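Local coordinates for protein farnesyl diphosphate synthase (Rhodobacter capsulatus, PDB 3M0G) that probably condenses isopentenyl diphosphate with an allylic prenyl diphosphate, with magnesium as cofactor, to make longer isoprenoid diphosphates such as farnesyl or geranylgeranyl diphosphate, at residues Arg6-Met18 / Ala38-Glu51. Numbering follows the deposited sequence.
Sequences RLKEVQDAVETAM and AQGGKRLRAFLAIE. Unlike the reference sequence in segment 6-18: A13 (reference Gly), T16 (reference Ala).
R43, an N-cap residue, lays its guanidinium between V14 and its own loop: V14 CG1 packs over one face, 3.7 Å from R43 NE, and the carbonyl oxygen of G40 lies over the centre of the other. E15 OE1 approaches the guanidinium edge, 2.7 Å from R43 NH2, in a salt bridge whose hydrogen bond is bent and weak. The same oxygen takes a nearly straight bond from G40 N (2.9 Å, 171°), on its syn side, and a water joins it to R43 NE and to the carbonyl oxygen of Q11. R43 NH2 also donates to A38 O (2.9 Å), so the arginine ties the loop together while gripping helix 3-23. Q11 CG rests against R43 CG, and the extended side chain carries NE2 to K42 O (2.9 Å), which lies near the amide plane, the donor tilted well out of the carbonyl plane.

Toward R6 the contact is mostly apolar, with an ion pair at its end. V10 is a knob among A46, F47, I50 and E51, its CG2 meeting I50 CD1 tip to tip. L7 CD1 sits over one face of the F47 ring in a CH-pi contact (4.0 Å to the centroid), whereas R6 CG reaches the ring edge. With chi2 bent to 62°, R6 brings its guanidinium face against E51; NH1 and OE2 are 2.8 Å apart, a salt bridge of charges alone.

The axes of segments 6-18 and 44-51 cross at 104° in this almost entirely helical prenyl-synthase fold. Helix 60-81 supplies E71 as a second salt-bridge partner for R43, while helix 275-285 packs against L7 and E51.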
ATOM      1  N   ARG B   6      -5.897 -16.453  25.618  1.00 19.05           N
ATOM      2  CA  ARG B   6      -6.159 -16.399  24.183  1.00 20.29           C
ATOM      3  C   ARG B   6      -5.390 -15.249  23.523  1.00 20.08           C
ATOM      4  O   ARG B   6      -4.846 -15.400  22.428  1.00 20.13           O
ATOM      5  CB  ARG B   6      -7.666 -16.283  23.913  1.00 21.33           C
ATOM      6  CG  ARG B   6      -8.071 -16.490  22.454  1.00 34.68           C
ATOM      7  CD  ARG B   6      -7.727 -17.894  21.966  1.00 22.48           C
ATOM      8  NE  ARG B   6      -7.601 -17.952  20.512  1.00 34.96           N
ATOM      9  CZ  ARG B   6      -8.537 -18.414  19.686  1.00 23.33           C
ATOM     10  NH1 ARG B   6      -8.312 -18.414  18.380  1.00 35.21           N
ATOM     11  NH2 ARG B   6      -9.700 -18.854  20.148  1.00 35.03           N
ATOM     12  N   LEU B   7      -5.337 -14.113  24.211  1.00 19.98           N
ATOM     13  CA  LEU B   7      -4.611 -12.945  23.744  1.00 20.28           C
ATOM     14  C   LEU B   7      -3.119 -13.252  23.666  1.00 19.43           C
ATOM     15  O   LEU B   7      -2.448 -12.874  22.705  1.00 18.59           O
ATOM     16  CB  LEU B   7      -4.868 -11.771  24.694  1.00 21.60           C
ATOM     17  CG  LEU B   7      -4.799 -10.323  24.209  1.00 29.63           C
ATOM     18  CD1 LEU B   7      -5.156 -10.163  22.726  1.00 22.46           C
ATOM     19  CD2 LEU B   7      -5.703  -9.446  25.097  1.00 22.15           C
ATOM     20  N   LYS B   8      -2.625 -13.963  24.676  1.00 19.42           N
ATOM     21  CA  LYS B   8      -1.222 -14.354  24.767  1.00 19.67           C
ATOM     22  C   LYS B   8      -0.846 -15.375  23.688  1.00 19.27           C
ATOM     23  O   LYS B   8       0.239 -15.284  23.104  1.00 19.38           O
ATOM     24  CB  LYS B   8      -0.924 -14.925  26.157  1.00 20.51           C
ATOM     25  CG  LYS B   8       0.322 -14.363  26.833  1.00 36.93           C
ATOM     26  CD  LYS B   8       1.620 -14.876  26.216  1.00 22.38           C
ATOM     27  CE  LYS B   8       2.830 -14.198  26.853  1.00 37.03           C
ATOM     28  NZ  LYS B   8       4.063 -14.393  26.042  1.00 23.26           N
ATOM     29  N   GLU B   9      -1.744 -16.334  23.430  1.00 18.29           N
ATOM     30  CA  GLU B   9      -1.554 -17.333  22.369  1.00 17.59           C
ATOM     31  C   GLU B   9      -1.445 -16.682  20.987  1.00 16.10           C
ATOM     32  O   GLU B   9      -0.584 -17.063  20.184  1.00 15.10           O
ATOM     33  CB  GLU B   9      -2.682 -18.378  22.379  1.00 18.90           C
ATOM     34  CG  GLU B   9      -2.600 -19.384  23.523  1.00 25.50           C
ATOM     35  CD  GLU B   9      -3.838 -20.280  23.646  1.00 20.36           C
ATOM     36  OE1 GLU B   9      -4.401 -20.358  24.768  1.00 25.55           O
ATOM     37  OE2 GLU B   9      -4.247 -20.903  22.635  1.00 25.51           O
ATOM     38  N   VAL B  10      -2.311 -15.697  20.727  1.00 15.09           N
ATOM     39  CA  VAL B  10      -2.301 -14.942  19.471  1.00 14.32           C
ATOM     40  C   VAL B  10      -1.024 -14.106  19.327  1.00 13.12           C
ATOM     41  O   VAL B  10      -0.398 -14.138  18.274  1.00 12.05           O
ATOM     42  CB  VAL B  10      -3.581 -14.064  19.290  1.00 14.01           C
ATOM     43  CG1 VAL B  10      -3.368 -12.957  18.262  1.00 15.80           C
ATOM     44  CG2 VAL B  10      -4.779 -14.929  18.883  1.00 15.50           C
ATOM     45  N   GLN B  11      -0.637 -13.382  20.378  1.00 12.63           N
ATOM     46  CA  GLN B  11       0.623 -12.613  20.353  1.00 12.52           C
ATOM     47  C   GLN B  11       1.843 -13.468  19.959  1.00 12.88           C
ATOM     48  O   GLN B  11       2.602 -13.104  19.049  1.00 12.85           O
ATOM     49  CB  GLN B  11       0.873 -11.922  21.697  1.00 12.18           C
ATOM     50  CG  GLN B  11      -0.021 -10.731  21.958  1.00 13.61           C
ATOM     51  CD  GLN B  11      -0.207 -10.413  23.434  1.00 11.46           C
ATOM     52  OE1 GLN B  11       0.219 -11.161  24.318  1.00 13.56           O
ATOM     53  NE2 GLN B  11      -0.855  -9.302  23.704  1.00 13.05           N
ATOM     54  N   ASP B  12       1.997 -14.612  20.624  1.00 12.62           N
ATOM     55  CA  ASP B  12       3.125 -15.527  20.412  1.00 12.43           C
ATOM     56  C   ASP B  12       3.133 -16.121  19.008  1.00 10.83           C
ATOM     57  O   ASP B  12       4.190 -16.304  18.410  1.00 10.18           O
ATOM     58  CB  ASP B  12       3.065 -16.699  21.398  1.00 13.51           C
ATOM     59  CG  ASP B  12       3.371 -16.303  22.832  1.00 23.52           C
ATOM     60  OD1 ASP B  12       3.982 -15.248  23.092  1.00 14.16           O
ATOM     61  OD2 ASP B  12       3.005 -17.091  23.721  1.00 14.44           O
ATOM     62  N   ALA B  13       1.946 -16.457  18.509  1.00 10.05           N
ATOM     63  CA  ALA B  13       1.813 -17.061  17.200  1.00  9.61           C
ATOM     64  C   ALA B  13       2.118 -16.013  16.141  1.00  9.70           C
ATOM     65  O   ALA B  13       2.845 -16.292  15.190  1.00  9.89           O
ATOM     66  CB  ALA B  13       0.422 -17.632  17.017  1.00  9.61           C
ATOM     67  N   VAL B  14       1.591 -14.802  16.335  1.00  9.21           N
ATOM     68  CA  VAL B  14       1.818 -13.710  15.384  1.00  9.20           C
ATOM     69  C   VAL B  14       3.270 -13.265  15.340  1.00  9.04           C
ATOM     70  O   VAL B  14       3.805 -13.057  14.253  1.00  9.82           O
ATOM     71  CB  VAL B  14       0.893 -12.506  15.623  1.00  9.56           C
ATOM     72  CG1 VAL B  14       1.249 -11.347  14.673  1.00 12.03           C
ATOM     73  CG2 VAL B  14      -0.548 -12.910  15.410  1.00 11.98           C
ATOM     74  N   GLU B  15       3.904 -13.124  16.504  1.00  8.14           N
ATOM     75  CA  GLU B  15       5.318 -12.745  16.563  1.00  8.42           C
ATOM     76  C   GLU B  15       6.224 -13.678  15.762  1.00  7.92           C
ATOM     77  O   GLU B  15       7.113 -13.216  15.051  1.00  7.44           O
ATOM     78  CB  GLU B  15       5.803 -12.624  18.016  1.00  9.72           C
ATOM     79  CG  GLU B  15       7.218 -12.072  18.171  1.00 22.00           C
ATOM     80  CD  GLU B  15       7.300 -10.550  18.088  1.00 11.13           C
ATOM     81  OE1 GLU B  15       6.391  -9.911  17.515  1.00 22.24           O
ATOM     82  OE2 GLU B  15       8.289  -9.991  18.610  1.00 22.44           O
ATOM     83  N   THR B  16       5.980 -14.989  15.869  1.00  8.32           N
ATOM     84  CA  THR B  16       6.770 -15.995  15.186  1.00  8.58           C
ATOM     85  C   THR B  16       6.516 -15.943  13.688  1.00  8.40           C
ATOM     86  O   THR B  16       7.455 -15.926  12.891  1.00  7.99           O
ATOM     87  CB  THR B  16       6.434 -17.433  15.712  1.00  8.48           C
ATOM     88  OG1 THR B  16       6.491 -17.447  17.139  1.00 23.04           O
ATOM     89  CG2 THR B  16       7.409 -18.467  15.161  1.00 22.98           C
ATOM     90  N   ALA B  17       5.237 -15.916  13.322  1.00  8.01           N
ATOM     91  CA  ALA B  17       4.824 -15.904  11.931  1.00  8.53           C
ATOM     92  C   ALA B  17       5.312 -14.646  11.214  1.00  9.17           C
ATOM     93  O   ALA B  17       5.838 -14.741  10.102  1.00  8.46           O
ATOM     94  CB  ALA B  17       3.310 -16.031  11.828  1.00  8.39           C
HETATM   95  N   MSE B  18       5.157 -13.486  11.858  1.00 10.40           N
HETATM   96  CA  MSE B  18       5.603 -12.213  11.271  1.00 12.65           C
HETATM   97  C   MSE B  18       7.103 -12.184  11.005  1.00 12.98           C
HETATM   98  O   MSE B  18       7.532 -11.805   9.912  1.00 13.41           O
HETATM   99  CB  MSE B  18       5.212 -11.026  12.143  1.00 14.97           C
HETATM  100  CG  MSE B  18       5.604  -9.691  11.517  1.00  6.07           C
HETATM  101 SE   MSE B  18       4.439  -9.268  10.048  1.00 19.42          SE
HETATM  102  CE  MSE B  18       2.915  -8.586  11.072  1.00  6.23           C
ATOM    103  N   ALA B  38       7.488  -4.255  13.007  1.00 14.94           N
ATOM    104  CA  ALA B  38       6.445  -5.261  13.135  1.00 15.11           C
ATOM    105  C   ALA B  38       6.572  -6.150  14.374  1.00 15.31           C
ATOM    106  O   ALA B  38       5.737  -7.016  14.584  1.00 14.79           O
ATOM    107  CB  ALA B  38       6.388  -6.107  11.855  1.00 15.26           C
ATOM    108  N   GLN B  39       7.607  -5.925  15.187  1.00 16.11           N
ATOM    109  CA  GLN B  39       7.847  -6.690  16.411  1.00 16.54           C
ATOM    110  C   GLN B  39       6.964  -6.172  17.542  1.00 17.04           C
ATOM    111  O   GLN B  39       6.777  -4.956  17.689  1.00 17.23           O
ATOM    112  CB  GLN B  39       9.323  -6.592  16.837  1.00 16.81           C
ATOM    113  CG  GLN B  39      10.270  -7.563  16.153  1.00 26.34           C
ATOM    114  CD  GLN B  39      11.755  -7.164  16.251  1.00 17.79           C
ATOM    115  OE1 GLN B  39      12.173  -6.429  17.159  1.00 26.71           O
ATOM    116  NE2 GLN B  39      12.555  -7.667  15.321  1.00 26.38           N
ATOM    117  N   GLY B  40       6.424  -7.095  18.334  1.00 17.21           N
ATOM    118  CA  GLY B  40       5.704  -6.743  19.562  1.00 17.53           C
ATOM    119  C   GLY B  40       4.336  -6.121  19.352  1.00 17.43           C
ATOM    120  O   GLY B  40       3.778  -6.190  18.260  1.00 17.62           O
ATOM    121  N   GLY B  41       3.803  -5.507  20.406  1.00 17.60           N
ATOM    122  CA  GLY B  41       2.452  -4.952  20.388  1.00 17.84           C
ATOM    123  C   GLY B  41       1.452  -5.938  20.966  1.00 17.97           C
ATOM    124  O   GLY B  41       1.710  -7.149  21.000  1.00 18.26           O
ATOM    125  N   LYS B  42       0.308  -5.418  21.410  1.00 17.40           N
ATOM    126  CA  LYS B  42      -0.719  -6.231  22.058  1.00 17.10           C
ATOM    127  C   LYS B  42      -1.472  -7.111  21.054  1.00 15.71           C
ATOM    128  O   LYS B  42      -2.124  -8.091  21.439  1.00 16.09           O
ATOM    129  CB  LYS B  42      -1.677  -5.351  22.880  1.00 18.53           C
ATOM    130  CG  LYS B  42      -2.746  -4.658  22.056  1.00 20.93           C
ATOM    131  CD  LYS B  42      -3.390  -3.461  22.751  1.00 20.33           C
ATOM    132  CE  LYS B  42      -4.557  -2.977  21.896  1.00 20.65           C
ATOM    133  NZ  LYS B  42      -4.618  -1.507  21.745  1.00 20.63           N
ATOM    134  N   ARG B  43      -1.364  -6.766  19.769  1.00 14.02           N
ATOM    135  CA  ARG B  43      -1.900  -7.573  18.665  1.00 11.67           C
ATOM    136  C   ARG B  43      -3.441  -7.605  18.628  1.00 10.97           C
ATOM    137  O   ARG B  43      -4.017  -8.624  18.244  1.00 10.08           O
ATOM    138  CB  ARG B  43      -1.322  -9.021  18.692  1.00 10.27           C
ATOM    139  CG  ARG B  43       0.215  -9.155  18.689  1.00 10.46           C
ATOM    140  CD  ARG B  43       0.913  -8.426  17.503  1.00  9.69           C
ATOM    141  NE  ARG B  43       2.269  -8.928  17.228  1.00 10.96           N
ATOM    142  CZ  ARG B  43       3.083  -8.468  16.269  1.00  9.56           C
ATOM    143  NH1 ARG B  43       2.699  -7.487  15.452  1.00 11.23           N
ATOM    144  NH2 ARG B  43       4.294  -8.997  16.110  1.00 11.40           N
ATOM    145  N   LEU B  44      -4.101  -6.508  19.028  1.00 11.07           N
ATOM    146  CA  LEU B  44      -5.591  -6.443  19.038  1.00 11.51           C
ATOM    147  C   LEU B  44      -6.210  -6.836  17.694  1.00 10.26           C
ATOM    148  O   LEU B  44      -7.131  -7.635  17.633  1.00  9.92           O
ATOM    149  CB  LEU B  44      -6.113  -5.051  19.456  1.00 13.54           C
ATOM    150  CG  LEU B  44      -7.635  -4.763  19.390  1.00  9.83           C
ATOM    151  CD1 LEU B  44      -8.445  -5.740  20.218  1.00 14.55           C
ATOM    152  CD2 LEU B  44      -7.961  -3.320  19.782  1.00 14.67           C
ATOM    153  N   ARG B  45      -5.679  -6.273  16.619  1.00  9.21           N
ATOM    154  CA  ARG B  45      -6.253  -6.443  15.295  1.00  9.11           C
ATOM    155  C   ARG B  45      -6.089  -7.880  14.803  1.00  8.89           C
ATOM    156  O   ARG B  45      -7.054  -8.511  14.358  1.00  7.15           O
ATOM    157  CB  ARG B  45      -5.653  -5.409  14.353  1.00  9.83           C
ATOM    158  CG  ARG B  45      -6.061  -4.000  14.780  1.00  9.90           C
ATOM    159  CD  ARG B  45      -5.189  -2.914  14.143  1.00 10.11           C
ATOM    160  NE  ARG B  45      -5.489  -1.600  14.711  1.00 11.07           N
ATOM    161  CZ  ARG B  45      -5.017  -1.154  15.882  1.00 10.24           C
ATOM    162  NH1 ARG B  45      -4.227  -1.911  16.634  1.00 10.77           N
ATOM    163  NH2 ARG B  45      -5.351   0.052  16.311  1.00 11.29           N
ATOM    164  N   ALA B  46      -4.869  -8.397  14.935  1.00 10.32           N
ATOM    165  CA  ALA B  46      -4.566  -9.782  14.616  1.00 10.77           C
ATOM    166  C   ALA B  46      -5.487 -10.699  15.426  1.00 11.30           C
ATOM    167  O   ALA B  46      -5.959 -11.721  14.930  1.00 11.11           O
ATOM    168  CB  ALA B  46      -3.127 -10.070  14.925  1.00 11.43           C
ATOM    169  N   PHE B  47      -5.782 -10.291  16.662  1.00 11.11           N
ATOM    170  CA  PHE B  47      -6.644 -11.067  17.530  1.00 10.73           C
ATOM    171  C   PHE B  47      -8.075 -11.081  16.986  1.00  8.08           C
ATOM    172  O   PHE B  47      -8.681 -12.126  16.867  1.00  6.81           O
ATOM    173  CB  PHE B  47      -6.568 -10.530  18.965  1.00 12.06           C
ATOM    174  CG  PHE B  47      -7.430 -11.262  19.940  1.00 26.55           C
ATOM    175  CD1 PHE B  47      -6.960 -12.401  20.589  1.00 12.85           C
ATOM    176  CD2 PHE B  47      -8.705 -10.796  20.233  1.00 13.05           C
ATOM    177  CE1 PHE B  47      -7.758 -13.079  21.510  1.00 26.87           C
ATOM    178  CE2 PHE B  47      -9.512 -11.465  21.160  1.00 26.97           C
ATOM    179  CZ  PHE B  47      -9.038 -12.603  21.795  1.00 13.50           C
ATOM    180  N   LEU B  48      -8.588  -9.920  16.605  1.00  5.88           N
ATOM    181  CA  LEU B  48      -9.926  -9.783  16.020  1.00  4.69           C
ATOM    182  C   LEU B  48     -10.145 -10.539  14.704  1.00  4.18           C
ATOM    183  O   LEU B  48     -11.258 -11.036  14.441  1.00  6.23           O
ATOM    184  CB  LEU B  48     -10.252  -8.301  15.797  1.00  5.30           C
ATOM    185  CG  LEU B  48     -10.550  -7.422  17.018  1.00  7.75           C
ATOM    186  CD1 LEU B  48     -10.722  -5.992  16.515  1.00  4.61           C
ATOM    187  CD2 LEU B  48     -11.805  -7.866  17.704  1.00  5.91           C
ATOM    188  N   ALA B  49      -9.089 -10.649  13.909  1.00  2.13           N
ATOM    189  CA  ALA B  49      -9.133 -11.376  12.651  1.00  2.63           C
ATOM    190  C   ALA B  49      -9.252 -12.851  12.957  1.00  2.80           C
ATOM    191  O   ALA B  49     -10.139 -13.540  12.441  1.00  3.24           O
ATOM    192  CB  ALA B  49      -7.863 -11.109  11.834  1.00  3.13           C
ATOM    193  N   ILE B  50      -8.358 -13.329  13.816  1.00  4.16           N
ATOM    194  CA  ILE B  50      -8.336 -14.754  14.185  1.00  5.15           C
ATOM    195  C   ILE B  50      -9.595 -15.192  14.932  1.00  5.35           C
ATOM    196  O   ILE B  50     -10.062 -16.356  14.803  1.00  4.59           O
ATOM    197  CB  ILE B  50      -7.072 -15.086  15.025  1.00  6.90           C
ATOM    198  CG1 ILE B  50      -5.825 -15.032  14.128  1.00 10.34           C
ATOM    199  CG2 ILE B  50      -7.202 -16.478  15.683  1.00 10.15           C
ATOM    200  CD1 ILE B  50      -4.478 -14.867  14.864  1.00  8.59           C
ATOM    201  N   GLU B  51     -10.103 -14.285  15.765  1.00  5.14           N
ATOM    202  CA  GLU B  51     -11.249 -14.588  16.584  1.00  7.18           C
ATOM    203  C   GLU B  51     -12.524 -14.587  15.765  1.00  7.22           C
ATOM    204  O   GLU B  51     -13.410 -15.394  15.984  1.00  5.68           O
ATOM    205  CB  GLU B  51     -11.342 -13.626  17.761  1.00  8.37           C
ATOM    206  CG  GLU B  51     -10.179 -13.737  18.749  1.00 26.36           C
ATOM    207  CD  GLU B  51      -9.871 -15.156  19.179  1.00 10.26           C
ATOM    208  OE1 GLU B  51     -10.677 -15.759  19.935  1.00 26.89           O
ATOM    209  OE2 GLU B  51      -8.806 -15.674  18.770  1.00 26.81           O
TER
HETATM  210  O   HOH W   1       3.627 -10.508  19.075  1.00 10.37           O